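Local coordinates for 2-keto-3-deoxygluconate kinase (Thermotoga maritima, PDB 2AFB), which probably phosphorylates 2-keto-3-deoxygluconate with ATP, acting as a sugar kinase of the pfkB (ribokinase) family, at residues 99-104 with 114-119; 260-265 with 282-287; 266-271 with 309-314. One frame throughout, in Å; residues are numbered along the deposited sequence.

Interaction 1: residues 99-104 with 114-119; sequences IYFLEI and VYDRAH
The rings of Y100 and Y115, on one face of a two-stranded antiparallel ladder, lie near parallel with their planes at 27°, but they are slid so far apart that they barely overlap. Their contact passes instead through the root of one side chain: Y100 CB sits 3.7 Å from Y115 CD1, approaching that ring obliquely. Y100 CG takes the crowded position between its own N and carbonyl carbon (chi1 74°), which turns the phenol away from 114-119 and lets its OH reach D328. On the other face, the F101 ring receives V114 O at its edge and in its plane, with F101 CD1 3.6 Å from that oxygen; D116 CB also lies near this edge, and F39 meets the ring edge-to-face. The same V114 O accepts the nearly straight bond from F101 N (3.0 Å, 176° at the hydrogen), so it serves the backbone while bordering the ring. V114 N returns a bond to F101 O, closing one hydrogen-bonded pair. I99 and D116 form the other, and their side chains run alongside each other in the same direction. The D116 carboxylate is engaged by R96 of the second subunit, which also packs its own I99 on D116 and its D116 on I99. This is a beta hairpin, strands 99-103 and 112-116, at the border of the small four-stranded sheet; in pfkB-family kinases such a sheet typically forms the lid over the sugar site, and here it also contributes to a subunit interface.

Interaction 2: residues 260-265 with 282-287; sequences TVNYWS and IHIVDR
Three backbone hydrogen bonds zip 260-262 to 282-284 in antiparallel register, V261 facing H283 as a non-hydrogen-bonded pair and N262 facing I282 as a hydrogen-bonded one. I282 N bonds N262 O at 2.8 Å, and I284 N carries the ladder past the strand end to T260 O. The H283 imidazole is covered on one face by V261 CG2, which stands 3.9 Å from the ring centroid and only 8° off its normal, a CH-pi contact. H283 NE2 binds nickel together with the H283 NE2 atoms of the third and fourth subunits, so this methyl lies against the face of a metal ligand. The hairpin, strands 261-270 and 273-283, thus places the margin of the large mixed sheet at a junction of three subunits. On the other face, I284 CD1 reaches the N262 amide, 3.5 Å from CG. That amide is held at both ends: ND2 turns back to V261 O (2.8 Å), approaching from above the carbonyl plane, while OD1 accepts from R254. Farther along, I282 CD1 presses on W264 CB at 3.6 Å. With W264 CG anti to N (chi1 175°), the indole leads away from I282 and its NE1 reaches S319.

Interaction 3: residues 266-271 with 309-314; sequences VMVFEN and QKKAEF
E270 and K311 cross at about a right angle, each chain extended beyond CG, and meet in a salt bridge of 3.1 Å between E270 OE1 and K311 NZ. The ammonium comes in on the syn lone pair of OE1, the side facing the other oxygen; K311 CE lies 3.2 Å from E270 OE2. T248 bonds OE1, S308 bonds OE2, and S302 accepts from NZ, so a buried charge pair is held from several directions. A lysine in place of E270 would probably set two positive charges close together and leave K311 without its carboxylate mate and S308 without its acceptor. The axes of strand residues 266-270 and helix residues 309-314 come within 7.6 Å, running nearly antiparallel at 156°; helix 308-322 is a layer on the large central sheet of the alpha/beta ribokinase fold. A312 presents only a methyl to the strand, consistent with the close approach of the axes. V268 points CG2 at that residue, 3.8 Å from A312 CA and 4.0 Å from A312 CB. V266 brings its CG2 to 3.3 Å from A312 O. Helix 290-304 packs against both valines, through F294 and L298.

Along the chain, interaction 1 closes before the others open, whereas interactions 2 and 3 alternate their segments. Those two share strand 261-270, whose start pairs with strand 273-283 and whose end supports helix 308-322; their centres lie about 20 Å apart on the large mixed sheet. Interaction 1 belongs to the smaller sheet, its centre about 22 Å from that of interaction 2 and 33 Å from that of interaction 3, across the chain's centre from the latter. I104 packs on V285 and D286, joining this sheet, probably the lid of the sugar site, to the loop after strand 273-283. Interactions 1 and 2 both face neighbouring subunits; interaction 3 packs helix on sheet within one chain.

Interaction 1: residues 99-104 with 114-119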
# COMPACT_ATOMS: atom_id res chain seq x y z
N ILE A 99 -10.37 21.75 -1.48
CA ILE A 99 -9.31 20.78 -1.47
C ILE A 99 -7.96 21.47 -1.34
O ILE A 99 -7.75 22.55 -1.90
CB ILE A 99 -9.24 19.98 -2.82
CG1 ILE A 99 -10.57 19.33 -3.13
CG2 ILE A 99 -8.08 19.01 -2.76
CD1 ILE A 99 -10.61 18.62 -4.52
N TYR A 100 -7.01 20.82 -0.66
CA TYR A 100 -5.63 21.16 -0.86
C TYR A 100 -4.74 19.97 -1.00
O TYR A 100 -4.99 18.93 -0.38
CB TYR A 100 -5.11 22.12 0.20
CG TYR A 100 -4.83 21.63 1.60
CD1 TYR A 100 -5.86 21.33 2.49
CD2 TYR A 100 -3.51 21.55 2.06
CE1 TYR A 100 -5.59 20.96 3.81
CE2 TYR A 100 -3.23 21.20 3.39
CZ TYR A 100 -4.26 20.92 4.27
OH TYR A 100 -3.98 20.53 5.57
N PHE A 101 -3.74 20.14 -1.86
CA PHE A 101 -2.73 19.12 -2.09
C PHE A 101 -1.52 19.53 -1.30
O PHE A 101 -1.10 20.67 -1.37
CB PHE A 101 -2.36 19.02 -3.55
CG PHE A 101 -3.50 18.69 -4.45
CD1 PHE A 101 -4.40 19.64 -4.80
CD2 PHE A 101 -3.70 17.39 -4.94
CE1 PHE A 101 -5.48 19.35 -5.63
CE2 PHE A 101 -4.78 17.10 -5.78
CZ PHE A 101 -5.68 18.09 -6.10
N LEU A 102 -0.95 18.61 -0.58
CA LEU A 102 0.20 18.89 0.24
C LEU A 102 1.34 17.94 -0.05
O LEU A 102 1.17 16.70 0.03
CB LEU A 102 -0.19 18.78 1.72
CG LEU A 102 1.01 18.79 2.67
CD1 LEU A 102 1.50 20.21 2.78
CD2 LEU A 102 0.57 18.25 4.08
N GLU A 103 2.51 18.50 -0.38
CA GLU A 103 3.75 17.77 -0.50
C GLU A 103 4.47 18.00 0.77
O GLU A 103 4.81 19.14 1.09
CB GLU A 103 4.64 18.27 -1.61
CG GLU A 103 4.15 18.00 -3.01
CD GLU A 103 5.10 18.57 -4.10
OE1 GLU A 103 5.87 19.54 -3.80
OE2 GLU A 103 5.05 18.06 -5.24
N ILE A 104 4.72 16.93 1.50
CA ILE A 104 5.45 17.04 2.75
C ILE A 104 6.96 17.05 2.47
O ILE A 104 7.53 16.09 1.87
CB ILE A 104 5.08 15.90 3.71
CG1 ILE A 104 3.58 15.97 4.00
CG2 ILE A 104 5.90 15.98 4.99
CD1 ILE A 104 3.07 14.78 4.74
N VAL A 114 -0.56 23.16 -2.87
CA VAL A 114 -1.35 23.64 -3.96
C VAL A 114 -2.82 23.72 -3.49
O VAL A 114 -3.46 22.72 -3.29
CB VAL A 114 -1.27 22.67 -5.13
CG1 VAL A 114 -2.11 23.16 -6.27
CG2 VAL A 114 0.20 22.47 -5.58
N TYR A 115 -3.38 24.92 -3.38
CA TYR A 115 -4.78 25.06 -2.99
C TYR A 115 -5.76 24.91 -4.16
O TYR A 115 -5.52 25.42 -5.26
CB TYR A 115 -5.03 26.45 -2.33
CG TYR A 115 -4.41 26.53 -0.98
CD1 TYR A 115 -4.99 25.86 0.12
CD2 TYR A 115 -3.20 27.19 -0.79
CE1 TYR A 115 -4.40 25.90 1.36
CE2 TYR A 115 -2.59 27.21 0.46
CZ TYR A 115 -3.20 26.58 1.53
OH TYR A 115 -2.61 26.62 2.77
N ASP A 116 -6.91 24.32 -3.86
CA ASP A 116 -8.05 24.20 -4.79
C ASP A 116 -9.35 24.34 -4.00
O ASP A 116 -10.14 23.39 -3.88
CB ASP A 116 -7.93 22.85 -5.45
CG ASP A 116 -8.86 22.68 -6.63
OD1 ASP A 116 -9.38 23.70 -7.16
OD2 ASP A 116 -9.09 21.51 -6.99
N ARG A 117 -9.49 25.50 -3.35
CA ARG A 117 -10.54 25.76 -2.38
C ARG A 117 -11.58 26.73 -2.93
O ARG A 117 -12.67 26.86 -2.39
CB ARG A 117 -9.93 26.25 -1.05
CG ARG A 117 -9.24 27.64 -1.12
CD ARG A 117 -8.42 28.03 0.15
NE ARG A 117 -9.13 27.68 1.36
CZ ARG A 117 -8.60 27.72 2.58
NH1 ARG A 117 -7.34 28.16 2.74
NH2 ARG A 117 -9.32 27.31 3.64
N ALA A 118 -11.30 27.36 -4.04
CA ALA A 118 -12.22 28.36 -4.56
C ALA A 118 -13.57 27.77 -4.92
O ALA A 118 -13.67 26.65 -5.36
CB ALA A 118 -11.62 29.05 -5.74
N HIS A 119 -14.62 28.51 -4.66
CA HIS A 119 -15.98 28.14 -5.03
C HIS A 119 -16.51 26.98 -4.20
O HIS A 119 -17.49 26.37 -4.58
CB HIS A 119 -16.10 27.85 -6.54
CG HIS A 119 -15.45 28.88 -7.40
ND1 HIS A 119 -15.94 30.16 -7.53
CD2 HIS A 119 -14.35 28.81 -8.20
CE1 HIS A 119 -15.16 30.84 -8.36
NE2 HIS A 119 -14.19 30.04 -8.78

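Interaction 2: residues 260-265 with 282-287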
# COMPACT_ATOMS: atom_id res chain seq x y z
N THR A 260 12.74 19.31 8.19
CA THR A 260 12.88 18.09 8.98
C THR A 260 13.05 18.39 10.50
O THR A 260 12.53 17.66 11.33
CB THR A 260 14.11 17.22 8.46
OG1 THR A 260 13.83 16.72 7.14
CG2 THR A 260 14.43 16.00 9.42
N VAL A 261 13.81 19.42 10.83
CA VAL A 261 14.02 19.88 12.22
C VAL A 261 13.62 21.34 12.41
O VAL A 261 14.07 22.22 11.67
CB VAL A 261 15.50 19.69 12.65
CG1 VAL A 261 15.78 20.19 14.08
CG2 VAL A 261 15.91 18.26 12.49
N ASN A 262 12.73 21.58 13.38
CA ASN A 262 12.42 22.91 13.89
C ASN A 262 12.59 22.91 15.43
O ASN A 262 12.48 21.89 16.09
CB ASN A 262 10.97 23.32 13.64
CG ASN A 262 10.62 23.56 12.18
OD1 ASN A 262 9.46 23.89 11.89
ND2 ASN A 262 11.58 23.43 11.27
N TYR A 263 12.89 24.08 15.98
CA TYR A 263 12.74 24.32 17.39
C TYR A 263 11.39 24.94 17.58
O TYR A 263 10.91 25.65 16.70
CB TYR A 263 13.83 25.24 17.88
CG TYR A 263 15.17 24.58 17.89
CD1 TYR A 263 15.98 24.58 16.76
CD2 TYR A 263 15.63 23.93 19.04
CE1 TYR A 263 17.21 23.97 16.77
CE2 TYR A 263 16.86 23.33 19.07
CZ TYR A 263 17.65 23.36 17.93
OH TYR A 263 18.88 22.76 17.95
N TRP A 264 10.76 24.65 18.72
CA TRP A 264 9.39 25.11 18.96
C TRP A 264 9.18 25.43 20.43
O TRP A 264 9.53 24.63 21.32
CB TRP A 264 8.41 24.02 18.51
CG TRP A 264 6.97 24.23 18.78
CD1 TRP A 264 6.25 23.74 19.86
CD2 TRP A 264 6.03 24.97 17.98
NE1 TRP A 264 4.92 24.14 19.76
CE2 TRP A 264 4.77 24.89 18.61
CE3 TRP A 264 6.12 25.68 16.77
CZ2 TRP A 264 3.62 25.52 18.07
CZ3 TRP A 264 4.99 26.26 16.25
CH2 TRP A 264 3.76 26.18 16.90
N SER A 265 8.55 26.58 20.66
CA SER A 265 8.21 27.03 22.01
C SER A 265 7.09 28.03 21.90
O SER A 265 6.75 28.46 20.79
CB SER A 265 9.41 27.66 22.72
OG SER A 265 9.74 28.88 22.10
N ILE A 282 12.43 19.39 17.32
CA ILE A 282 11.48 18.39 16.85
C ILE A 282 11.96 17.87 15.51
O ILE A 282 12.24 18.68 14.61
CB ILE A 282 10.08 19.05 16.64
CG1 ILE A 282 9.65 19.76 17.94
CG2 ILE A 282 9.06 18.02 16.15
CD1 ILE A 282 8.32 20.49 17.81
N HIS A 283 12.08 16.55 15.38
CA HIS A 283 12.11 15.90 14.06
C HIS A 283 10.67 15.68 13.67
O HIS A 283 9.95 14.87 14.29
CB HIS A 283 12.85 14.56 14.05
CG HIS A 283 14.33 14.65 14.05
ND1 HIS A 283 15.05 15.21 15.09
CD2 HIS A 283 15.25 14.22 13.14
CE1 HIS A 283 16.34 15.11 14.82
NE2 HIS A 283 16.49 14.50 13.65
N ILE A 284 10.27 16.38 12.62
CA ILE A 284 8.89 16.51 12.22
C ILE A 284 8.37 15.33 11.38
O ILE A 284 9.05 14.88 10.48
CB ILE A 284 8.79 17.85 11.41
CG1 ILE A 284 9.16 19.04 12.32
CG2 ILE A 284 7.44 18.01 10.82
CD1 ILE A 284 9.37 20.33 11.57
N VAL A 285 7.19 14.80 11.73
CA VAL A 285 6.44 13.85 10.89
C VAL A 285 5.42 14.65 9.99
O VAL A 285 5.34 14.46 8.76
CB VAL A 285 5.65 12.90 11.74
CG1 VAL A 285 4.67 12.09 10.91
CG2 VAL A 285 6.57 12.02 12.55
N ASP A 286 4.66 15.54 10.63
CA ASP A 286 3.66 16.37 9.94
C ASP A 286 3.39 17.61 10.76
O ASP A 286 2.64 17.56 11.72
CB ASP A 286 2.36 15.58 9.74
CG ASP A 286 1.42 16.19 8.65
OD1 ASP A 286 1.49 17.44 8.35
OD2 ASP A 286 0.62 15.37 8.09
N ARG A 287 3.97 18.74 10.35
CA ARG A 287 3.77 20.00 11.10
C ARG A 287 2.40 20.65 10.90
O ARG A 287 2.03 21.56 11.65
CB ARG A 287 4.85 21.03 10.75
CG ARG A 287 4.46 22.01 9.66
CD ARG A 287 5.61 22.97 9.33
NE ARG A 287 5.43 24.37 9.74
CZ ARG A 287 6.10 25.41 9.18
NH1 ARG A 287 6.97 25.20 8.20
NH2 ARG A 287 5.91 26.67 9.59

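Interaction 3: residues 266-271 with 309-314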
# COMPACT_ATOMS: atom_id res chain seq x y z
N VAL A 266 6.48 28.38 23.03
CA VAL A 266 5.36 29.35 23.02
C VAL A 266 5.47 30.30 24.16
O VAL A 266 6.27 30.08 25.09
CB VAL A 266 3.96 28.66 23.08
CG1 VAL A 266 3.85 27.63 21.95
CG2 VAL A 266 3.69 28.03 24.52
N MSE A 267 4.70 31.39 24.07
CA MSE A 267 4.58 32.31 25.15
C MSE A 267 3.12 32.55 25.43
O MSE A 267 2.34 32.75 24.52
CB MSE A 267 5.23 33.63 24.82
CG MSE A 267 5.22 34.61 25.98
SE MSE A 267 5.24 36.52 25.36
CE MSE A 267 3.53 36.53 24.35
N VAL A 268 2.77 32.59 26.71
CA VAL A 268 1.44 33.01 27.11
C VAL A 268 1.62 34.26 27.91
O VAL A 268 2.36 34.27 28.88
CB VAL A 268 0.73 31.91 27.92
CG1 VAL A 268 -0.48 32.43 28.66
CG2 VAL A 268 0.35 30.77 26.97
N PHE A 269 0.92 35.32 27.52
CA PHE A 269 0.98 36.59 28.27
C PHE A 269 -0.38 36.88 28.89
O PHE A 269 -1.36 37.03 28.18
CB PHE A 269 1.37 37.73 27.33
CG PHE A 269 1.54 39.09 28.00
CD1 PHE A 269 0.46 39.94 28.14
CD2 PHE A 269 2.79 39.51 28.42
CE1 PHE A 269 0.63 41.22 28.72
CE2 PHE A 269 2.98 40.75 29.02
CZ PHE A 269 1.88 41.60 29.19
N GLU A 270 -0.43 36.93 30.21
CA GLU A 270 -1.65 37.30 30.91
C GLU A 270 -1.29 37.88 32.27
O GLU A 270 -0.16 37.72 32.74
CB GLU A 270 -2.69 36.15 30.97
CG GLU A 270 -2.23 34.83 31.49
CD GLU A 270 -3.27 33.67 31.35
OE1 GLU A 270 -4.06 33.59 30.37
OE2 GLU A 270 -3.28 32.79 32.25
N ASN A 271 -2.24 38.60 32.85
CA ASN A 271 -2.06 39.39 34.08
C ASN A 271 -0.80 40.24 34.04
O ASN A 271 -0.10 40.35 35.03
CB ASN A 271 -2.05 38.50 35.34
CG ASN A 271 -3.26 37.54 35.39
OD1 ASN A 271 -3.10 36.31 35.37
ND2 ASN A 271 -4.46 38.11 35.42
N GLN A 309 1.69 29.82 33.74
CA GLN A 309 2.86 29.03 33.36
C GLN A 309 2.42 27.67 32.83
O GLN A 309 2.89 27.21 31.78
CB GLN A 309 3.89 28.91 34.50
CG GLN A 309 5.26 28.42 34.04
CD GLN A 309 5.93 29.34 32.97
OE1 GLN A 309 5.96 30.55 33.13
NE2 GLN A 309 6.45 28.74 31.89
N LYS A 310 1.47 27.04 33.52
CA LYS A 310 1.00 25.73 33.09
C LYS A 310 0.30 25.81 31.77
O LYS A 310 0.40 24.90 30.96
CB LYS A 310 0.13 25.03 34.16
CG LYS A 310 -0.56 23.79 33.61
CD LYS A 310 -1.36 23.05 34.63
CE LYS A 310 -1.31 21.52 34.42
NZ LYS A 310 -2.31 21.01 33.55
N LYS A 311 -0.41 26.90 31.51
CA LYS A 311 -1.00 27.08 30.19
C LYS A 311 0.06 27.05 29.09
O LYS A 311 -0.20 26.54 28.00
CB LYS A 311 -1.70 28.44 30.06
CG LYS A 311 -3.06 28.49 30.60
CD LYS A 311 -3.72 29.83 30.31
CE LYS A 311 -4.77 30.13 31.37
NZ LYS A 311 -5.79 31.05 30.83
N ALA A 312 1.20 27.67 29.34
CA ALA A 312 2.26 27.73 28.35
C ALA A 312 2.89 26.36 28.18
O ALA A 312 3.09 25.94 27.05
CB ALA A 312 3.33 28.75 28.72
N GLU A 313 3.18 25.67 29.27
CA GLU A 313 3.88 24.39 29.16
C GLU A 313 2.99 23.35 28.50
O GLU A 313 3.44 22.62 27.61
CB GLU A 313 4.35 23.85 30.52
CG GLU A 313 5.37 24.69 31.25
CD GLU A 313 6.69 24.94 30.49
OE1 GLU A 313 7.00 24.31 29.43
OE2 GLU A 313 7.45 25.81 31.00
N PHE A 314 1.72 23.29 28.93
CA PHE A 314 0.76 22.35 28.40
C PHE A 314 0.55 22.59 26.90
O PHE A 314 0.58 21.66 26.08
CB PHE A 314 -0.58 22.49 29.13
CG PHE A 314 -1.60 21.46 28.74
CD1 PHE A 314 -1.69 20.26 29.46
CD2 PHE A 314 -2.50 21.71 27.72
CE1 PHE A 314 -2.64 19.33 29.11
CE2 PHE A 314 -3.44 20.77 27.37
CZ PHE A 314 -3.52 19.59 28.08